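Local coordinates for protein catechol 1,2 dioxygenase (Acinetobacter radioresistens, PDB 2XSU) that probably catalyses the iron(III)-dependent intradiol cleavage of catechol by dioxygen to cis,cis-muconate, working as a homodimer, at residues V192-M197 / R278-P283; E248-D253 / G261-A266. The protein carries 1 engineered substitution. All coordinates share one frame; numbering follows the deposited sequence.

Interaction 1: residues V192-M197 / R278-P283; sequences VALTTM and RELDKP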
ATOM      1  N   VAL A 192      33.874 -14.629  16.062  1.00 12.27           N
ATOM      2  CA  VAL A 192      34.526 -13.336  16.219  1.00 12.67           C
ATOM      3  C   VAL A 192      34.322 -12.552  14.935  1.00 12.08           C
ATOM      4  O   VAL A 192      34.608 -13.037  13.828  1.00 12.46           O
ATOM      5  CB  VAL A 192      36.068 -13.486  16.460  1.00 13.06           C
ATOM      6  CG1 VAL A 192      36.750 -12.119  16.585  1.00 13.28           C
ATOM      7  CG2 VAL A 192      36.349 -14.354  17.666  1.00 15.44           C
ATOM      8  N   ALA A 193      33.803 -11.335  15.090  1.00 11.13           N
ATOM      9  CA  ALA A 193      33.715 -10.404  14.005  1.00 11.90           C
ATOM     10  C   ALA A 193      34.602  -9.185  14.254  1.00 12.45           C
ATOM     11  O   ALA A 193      34.486  -8.506  15.272  1.00 12.96           O
ATOM     12  CB  ALA A 193      32.255  -9.957  13.789  1.00 11.94           C
ATOM     13  N   LEU A 194      35.467  -8.900  13.293  1.00 11.82           N
ATOM     14  CA  LEU A 194      36.245  -7.653  13.268  1.00 12.36           C
ATOM     15  C   LEU A 194      35.555  -6.675  12.320  1.00 11.71           C
ATOM     16  O   LEU A 194      35.365  -6.934  11.126  1.00 12.30           O
ATOM     17  CB  LEU A 194      37.713  -7.934  12.845  1.00 12.22           C
ATOM     18  CG  LEU A 194      38.606  -6.697  12.604  1.00 13.84           C
ATOM     19  CD1 LEU A 194      38.757  -5.820  13.853  1.00 15.27           C
ATOM     20  CD2 LEU A 194      39.991  -7.143  12.059  1.00 14.22           C
ATOM     21  N   THR A 195      35.128  -5.534  12.864  1.00 11.29           N
ATOM     22  CA  THR A 195      34.296  -4.620  12.081  1.00 10.51           C
ATOM     23  C   THR A 195      34.517  -3.165  12.515  1.00 11.02           C
ATOM     24  O   THR A 195      35.604  -2.828  13.032  1.00 12.44           O
ATOM     25  CB  THR A 195      32.794  -5.073  12.168  1.00 11.55           C
ATOM     26  OG1 THR A 195      32.010  -4.361  11.221  1.00 12.17           O
ATOM     27  CG2 THR A 195      32.217  -4.940  13.582  1.00 13.95           C
ATOM     28  N   THR A 196      33.515  -2.320  12.266  1.00 10.34           N
ATOM     29  CA  THR A 196      33.549  -0.913  12.667  1.00 11.52           C
ATOM     30  C   THR A 196      32.308  -0.586  13.483  1.00 10.90           C
ATOM     31  O   THR A 196      31.302  -1.312  13.400  1.00 12.13           O
ATOM     32  CB  THR A 196      33.655   0.038  11.474  1.00 10.88           C
ATOM     33  OG1 THR A 196      32.628  -0.245  10.505  1.00 12.24           O
ATOM     34  CG2 THR A 196      35.022  -0.126  10.807  1.00 12.61           C
ATOM     35  N   MET A 197      32.407   0.446  14.325  1.00 10.80           N
ATOM     36  CA  MET A 197      31.274   0.840  15.184  1.00 11.07           C
ATOM     37  C   MET A 197      30.100   1.351  14.355  1.00 10.76           C
ATOM     38  O   MET A 197      30.270   2.319  13.635  1.00 12.12           O
ATOM     39  CB  MET A 197      31.728   1.962  16.131  1.00 11.79           C
ATOM     40  CG  MET A 197      32.498   1.507  17.370  1.00 16.75           C
ATOM     41  SD  MET A 197      31.547   0.484  18.515  1.00 21.67           S
ATOM     42  CE  MET A 197      29.823   0.967  18.094  1.00 15.96           C
ATOM     43  N   ARG A 278      45.686  -8.822  18.916  1.00 37.27           N
ATOM     44  CA  ARG A 278      44.604  -8.743  17.933  1.00 37.04           C
ATOM     45  C   ARG A 278      45.087  -8.353  16.540  1.00 37.14           C
ATOM     46  O   ARG A 278      44.289  -8.289  15.597  1.00 37.10           O
ATOM     47  CB  ARG A 278      43.553  -7.727  18.399  1.00 36.89           C
ATOM     48  CG  ARG A 278      42.851  -8.094  19.689  1.00 36.50           C
ATOM     49  CD  ARG A 278      41.906  -9.244  19.479  1.00 35.60           C
ATOM     50  NE  ARG A 278      40.998  -9.401  20.607  1.00 34.10           N
ATOM     51  CZ  ARG A 278      40.027 -10.307  20.669  1.00 32.28           C
ATOM     52  NH1 ARG A 278      39.825 -11.147  19.664  1.00 31.43           N
ATOM     53  NH2 ARG A 278      39.266 -10.374  21.750  1.00 30.00           N
ATOM     54  N   GLU A 279      46.393  -8.092  16.423  1.00 36.80           N
ATOM     55  CA  GLU A 279      47.031  -7.615  15.193  1.00 36.77           C
ATOM     56  C   GLU A 279      46.459  -6.285  14.718  1.00 35.99           C
ATOM     57  O   GLU A 279      46.222  -6.075  13.521  1.00 35.83           O
ATOM     58  CB  GLU A 279      47.000  -8.674  14.078  1.00 37.38           C
ATOM     59  CG  GLU A 279      47.688  -9.982  14.449  1.00 39.27           C
ATOM     60  CD  GLU A 279      47.764 -10.961  13.282  1.00 42.76           C
ATOM     61  OE1 GLU A 279      48.664 -10.803  12.421  1.00 44.17           O
ATOM     62  OE2 GLU A 279      46.930 -11.894  13.233  1.00 43.97           O
ATOM     63  N   LEU A 280      46.246  -5.389  15.678  1.00 35.14           N
ATOM     64  CA  LEU A 280      45.772  -4.043  15.401  1.00 34.93           C
ATOM     65  C   LEU A 280      46.856  -3.043  15.797  1.00 35.25           C
ATOM     66  O   LEU A 280      47.880  -3.448  16.355  1.00 35.47           O
ATOM     67  CB  LEU A 280      44.453  -3.789  16.152  1.00 34.07           C
ATOM     68  CG  LEU A 280      43.301  -4.746  15.793  1.00 33.16           C
ATOM     69  CD1 LEU A 280      42.166  -4.646  16.803  1.00 31.56           C
ATOM     70  CD2 LEU A 280      42.774  -4.518  14.371  1.00 31.88           C
ATOM     71  N   ASP A 281      46.637  -1.758  15.506  1.00 35.75           N
ATOM     72  CA  ASP A 281      47.641  -0.710  15.757  1.00 36.01           C
ATOM     73  C   ASP A 281      47.134   0.432  16.660  1.00 35.41           C
ATOM     74  O   ASP A 281      47.933   1.210  17.192  1.00 35.58           O
ATOM     75  CB  ASP A 281      48.164  -0.128  14.434  1.00 36.93           C
ATOM     76  CG  ASP A 281      47.051   0.477  13.573  1.00 39.25           C
ATOM     77  OD1 ASP A 281      46.256  -0.302  12.994  1.00 42.46           O
ATOM     78  OD2 ASP A 281      46.974   1.724  13.461  1.00 42.73           O
ATOM     79  N   LYS A 282      45.815   0.526  16.821  1.00 33.44           N
ATOM     80  CA  LYS A 282      45.184   1.590  17.620  1.00 32.05           C
ATOM     81  C   LYS A 282      44.212   0.999  18.662  1.00 30.00           C
ATOM     82  O   LYS A 282      43.837  -0.168  18.558  1.00 29.56           O
ATOM     83  CB  LYS A 282      44.486   2.605  16.691  1.00 32.39           C
ATOM     84  CG  LYS A 282      43.467   2.024  15.694  1.00 34.56           C
ATOM     85  CD  LYS A 282      42.872   3.092  14.746  1.00 38.36           C
ATOM     86  CE  LYS A 282      43.625   3.167  13.411  1.00 39.62           C
ATOM     87  NZ  LYS A 282      43.341   4.406  12.584  1.00 40.23           N
ATOM     88  N   PRO A 283      43.832   1.781  19.699  1.00 28.64           N
ATOM     89  CA  PRO A 283      42.734   1.322  20.530  1.00 26.48           C
ATOM     90  C   PRO A 283      41.496   0.942  19.726  1.00 24.43           C
ATOM     91  O   PRO A 283      41.248   1.502  18.652  1.00 24.90           O
ATOM     92  CB  PRO A 283      42.443   2.542  21.385  1.00 26.81           C
ATOM     93  CG  PRO A 283      43.802   3.064  21.680  1.00 28.42           C
ATOM     94  CD  PRO A 283      44.583   2.859  20.376  1.00 28.38           C
TER
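Leu194 and Leu280 reach for each other across a gap between two backbones that never come close; even the nearest pair of CA atoms, those of Leu194 and Arg278, lies 9.6 Å apart. The meeting is between methyl groups. CD2 of Leu280 comes within 4.3 Å of CD1 and 4.5 Å of CD2 of Leu194, while Leu280 CD1 stands further back, 4.7 Å from Leu194 CD1. Leu280 CD2 thus sits against the fork of Leu194, nearer CD1, in loose van der Waals contact. Leu194 spans its half of the gap because CG is anti to the backbone N (chi1 173°), which carries the branch straight out from the strand.

Two residues back on the same face of that strand, Val192 offers CG1 to the guanidinium of Arg278, 4.5 Å from NH1 and oblique to the group. This is a light van der Waals touch on a charged group whose strong partner is elsewhere: NH2 of Arg278 forms a salt bridge with Glu140 on strand 136-145. The arginine bends early, at chi2 (-72°), then runs out extended, carrying its head over towards Val192.

In the fold, strand 190-196 belongs to the large mixed sheet of the intradiol dioxygenase domain, flanked by 122-124 and 136-145. The opposing loop starts where helix 272-277 ends in a Schellman motif, with Glu279 at positive phi turning the chain. Arg278 and Leu280 sit either side of that turn, and both direct their CB atoms back at the sheet. Leu194 also packs on Phe122 and Ile138, while Arg278 touches Ile138 of strand 136-145 and Phe284 and His286 of strand 284-293, the strand that the loop leads into. The four touching side chains all remain partly exposed.

Interaction 2: residues E248-D253 / G261-A266; sequences EYLWDD and GLVATA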
ATOM      1  N   GLU A 248      21.923   8.049  22.456  1.00 11.35           N
ATOM      2  CA  GLU A 248      20.822   8.999  22.681  1.00 12.49           C
ATOM      3  C   GLU A 248      19.451   8.333  22.524  1.00 11.56           C
ATOM      4  O   GLU A 248      18.510   8.662  23.271  1.00 12.92           O
ATOM      5  CB  GLU A 248      20.967  10.165  21.690  1.00 14.59           C
ATOM      6  CG  GLU A 248      19.885  11.196  21.763  1.00 18.51           C
ATOM      7  CD  GLU A 248      20.057  12.330  20.741  1.00 18.79           C
ATOM      8  OE1 GLU A 248      20.834  12.199  19.753  1.00 20.77           O
ATOM      9  OE2 GLU A 248      19.357  13.343  20.927  1.00 24.68           O
ATOM     10  N   TYR A 249      19.328   7.456  21.530  1.00 11.45           N
ATOM     11  CA  TYR A 249      18.011   6.877  21.213  1.00 10.71           C
ATOM     12  C   TYR A 249      17.815   5.460  21.729  1.00 10.64           C
ATOM     13  O   TYR A 249      16.905   4.734  21.275  1.00 10.39           O
ATOM     14  CB  TYR A 249      17.737   6.921  19.707  1.00 11.56           C
ATOM     15  CG  TYR A 249      17.590   8.327  19.209  1.00 12.61           C
ATOM     16  CD1 TYR A 249      16.408   9.037  19.444  1.00 12.89           C
ATOM     17  CD2 TYR A 249      18.640   8.948  18.559  1.00 17.12           C
ATOM     18  CE1 TYR A 249      16.278  10.376  19.014  1.00 17.78           C
ATOM     19  CE2 TYR A 249      18.519  10.285  18.112  1.00 20.48           C
ATOM     20  CZ  TYR A 249      17.349  10.978  18.361  1.00 20.59           C
ATOM     21  OH  TYR A 249      17.231  12.288  17.910  1.00 23.62           O
ATOM     22  N   LEU A 250      18.673   5.028  22.659  1.00  9.51           N
ATOM     23  CA  LEU A 250      18.599   3.660  23.154  1.00 10.69           C
ATOM     24  C   LEU A 250      17.208   3.223  23.574  1.00 10.83           C
ATOM     25  O   LEU A 250      16.765   2.139  23.188  1.00 12.03           O
ATOM     26  CB  LEU A 250      19.597   3.439  24.311  1.00 10.24           C
ATOM     27  CG  LEU A 250      19.678   2.035  24.915  1.00 10.66           C
ATOM     28  CD1 LEU A 250      20.200   1.030  23.911  1.00 12.64           C
ATOM     29  CD2 LEU A 250      20.592   2.024  26.130  1.00 11.29           C
ATOM     30  N   TRP A 251      16.536   4.061  24.376  1.00 11.38           N
ATOM     31  CA  TRP A 251      15.201   3.733  24.882  1.00 13.21           C
ATOM     32  C   TRP A 251      14.119   4.629  24.246  1.00 13.72           C
ATOM     33  O   TRP A 251      13.014   4.812  24.804  1.00 16.42           O
ATOM     34  CB  TRP A 251      15.222   3.782  26.422  1.00 13.09           C
ATOM     35  CG  TRP A 251      16.044   2.652  26.983  1.00 13.63           C
ATOM     36  CD1 TRP A 251      17.278   2.738  27.560  1.00 14.17           C
ATOM     37  CD2 TRP A 251      15.665   1.273  27.031  1.00 14.83           C
ATOM     38  NE1 TRP A 251      17.700   1.483  27.957  1.00 15.65           N
ATOM     39  CE2 TRP A 251      16.730   0.566  27.639  1.00 15.64           C
ATOM     40  CE3 TRP A 251      14.537   0.561  26.601  1.00 16.72           C
ATOM     41  CZ2 TRP A 251      16.695  -0.818  27.848  1.00 17.56           C
ATOM     42  CZ3 TRP A 251      14.499  -0.834  26.821  1.00 18.87           C
ATOM     43  CH2 TRP A 251      15.579  -1.496  27.431  1.00 17.62           C
ATOM     44  N   ASP A 252      14.437   5.147  23.052  1.00 13.44           N
ATOM     45  CA  ASP A 252      13.554   6.027  22.268  1.00 13.88           C
ATOM     46  C   ASP A 252      13.705   5.634  20.777  1.00 12.85           C
ATOM     47  O   ASP A 252      13.772   6.497  19.902  1.00 14.00           O
ATOM     48  CB  ASP A 252      13.958   7.493  22.489  1.00 14.67           C
ATOM     49  CG  ASP A 252      12.955   8.517  21.941  1.00 19.69           C
ATOM     50  OD1 ASP A 252      11.738   8.242  21.818  1.00 25.79           O
ATOM     51  OD2 ASP A 252      13.420   9.647  21.658  1.00 26.17           O
ATOM     52  N   ASP A 253      13.783   4.333  20.506  1.00 11.39           N
ATOM     53  CA  ASP A 253      13.868   3.790  19.136  1.00 10.68           C
ATOM     54  C   ASP A 253      12.535   3.978  18.420  1.00 10.48           C
ATOM     55  O   ASP A 253      11.514   3.563  18.971  1.00 10.02           O
ATOM     56  CB  ASP A 253      14.178   2.282  19.272  1.00 10.86           C
ATOM     57  CG  ASP A 253      14.330   1.548  17.938  1.00 12.19           C
ATOM     58  OD1 ASP A 253      14.359   2.143  16.837  1.00 12.51           O
ATOM     59  OD2 ASP A 253      14.466   0.300  18.000  1.00 15.73           O
ATOM     60  N   GLY A 261      18.238  -7.420  28.015  1.00 17.03           N
ATOM     61  CA  GLY A 261      18.909  -8.615  27.571  1.00 15.72           C
ATOM     62  C   GLY A 261      19.625  -8.381  26.266  1.00 15.13           C
ATOM     63  O   GLY A 261      20.506  -9.171  25.906  1.00 16.09           O
ATOM     64  N   LEU A 262      19.271  -7.294  25.561  1.00 13.12           N
ATOM     65  CA  LEU A 262      19.864  -7.020  24.250  1.00 12.00           C
ATOM     66  C   LEU A 262      20.620  -5.704  24.229  1.00 12.97           C
ATOM     67  O   LEU A 262      20.841  -5.133  23.153  1.00 15.13           O
ATOM     68  CB  LEU A 262      18.797  -7.008  23.145  1.00 11.92           C
ATOM     69  CG  LEU A 262      17.984  -8.301  22.992  1.00 10.93           C
ATOM     70  CD1 LEU A 262      17.027  -8.137  21.798  1.00 13.70           C
ATOM     71  CD2 LEU A 262      18.909  -9.512  22.789  1.00 10.82           C
ATOM     72  N   VAL A 263      20.998  -5.193  25.404  1.00 12.05           N
ATOM     73  CA  VAL A 263      21.851  -3.988  25.447  1.00 11.80           C
ATOM     74  C   VAL A 263      23.269  -4.408  25.838  1.00 12.32           C
ATOM     75  O   VAL A 263      23.481  -5.056  26.875  1.00 14.32           O
ATOM     76  CB  VAL A 263      21.305  -2.939  26.435  1.00 11.02           C
ATOM     77  CG1 VAL A 263      22.168  -1.676  26.397  1.00 12.89           C
ATOM     78  CG2 VAL A 263      19.811  -2.599  26.073  1.00 12.72           C
ATOM     79  N   ALA A 264      24.222  -4.059  24.991  1.00 12.67           N
ATOM     80  CA  ALA A 264      25.622  -4.362  25.207  1.00 13.14           C
ATOM     81  C   ALA A 264      26.425  -3.096  25.496  1.00 13.36           C
ATOM     82  O   ALA A 264      26.124  -2.010  24.995  1.00 14.12           O
ATOM     83  CB  ALA A 264      26.196  -5.073  23.965  1.00 15.10           C
ATOM     84  N   THR A 265      27.456  -3.249  26.321  1.00 13.82           N
ATOM     85  CA  THR A 265      28.390  -2.164  26.619  1.00 14.68           C
ATOM     86  C   THR A 265      29.657  -2.335  25.783  1.00 15.08           C
ATOM     87  O   THR A 265      30.272  -3.421  25.774  1.00 16.24           O
ATOM     88  CB  THR A 265      28.723  -2.168  28.128  1.00 15.25           C
ATOM     89  OG1 THR A 265      27.518  -1.922  28.871  1.00 16.12           O
ATOM     90  CG2 THR A 265      29.726  -1.081  28.463  1.00 15.22           C
ATOM     91  N   ALA A 266      30.030  -1.286  25.070  1.00 15.00           N
ATOM     92  CA  ALA A 266      31.266  -1.296  24.256  1.00 16.80           C
ATOM     93  C   ALA A 266      32.405  -0.929  25.190  1.00 17.90           C
ATOM     94  O   ALA A 266      32.446   0.196  25.714  1.00 18.12           O
ATOM     95  CB  ALA A 266      31.152  -0.294  23.137  1.00 18.37           C
TER
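A type I beta turn running from Tyr249 to Asp252 puts its two central residues, Leu250 and Trp251, against Val263 at the start of strand 263-269. The turn is closed by Asp252 N donating to Tyr249 O at 3.1 Å. Val263 is the common partner, and its two methyls divide the work.

CG1 of Val263 goes to the leucine: it lies 4.0 Å from CD2 and 4.2 Å from CD1 of Leu250, so it meets the fork of the branch rather than a single methyl. CG2 of Val263 goes to the indole, 4.0 Å from CZ2 of Trp251, on the six-membered ring and oblique to it. What sorts the two methyls is the valine's own rotation, with CG1 anti to the backbone N (chi1 -177°) and CG2 beside that N. Leu250, its CG likewise extended from the backbone N, brings its two methyls to the strand, the two side chains meeting at an angle.

This loop links strands 238-244 and 263-269, parallel neighbours in the mixed sheet of the transthyretin-like catalytic domain, so the contact packs the connection against the first residue of the strand it leads into. Within the turn the leucine and tryptophan also lie against each other, Leu250 CD2 being 3.5 Å from Trp251 NE1. Leu250 is buried and touches Asn243 and Glu245 as well, whereas the tryptophan is on the exposed side, beside Asp260. Further bonds hold the loop: Leu250 O pairs with Thr258 OG1, and Asp253 makes a salt bridge to Arg222. The side chain of Leu250 is about 8 Å from that of His225, an iron ligand, and about 13 Å from the iron(III) itself, too far to touch it.

Interaction 2 is nested inside the chain loop that interaction 1 closes: 192-197 comes first, then 248-253 and 261-266, and finally 278-283. Their centres are 22 Å apart, and the nearest atoms approach to about 5 Å without touching. Both draw on the same mixed sheet. Strand 263-269 runs antiparallel to 284-293, which pairs with 136-145, and that in turn pairs with 190-196, so two strands separate the ones involved. Each contact lays a connecting loop on this sheet, but in different surroundings: 248-253 comes close to one iron ligand, His225, and 278-283, beyond helix 272-277, lies at the domain surface.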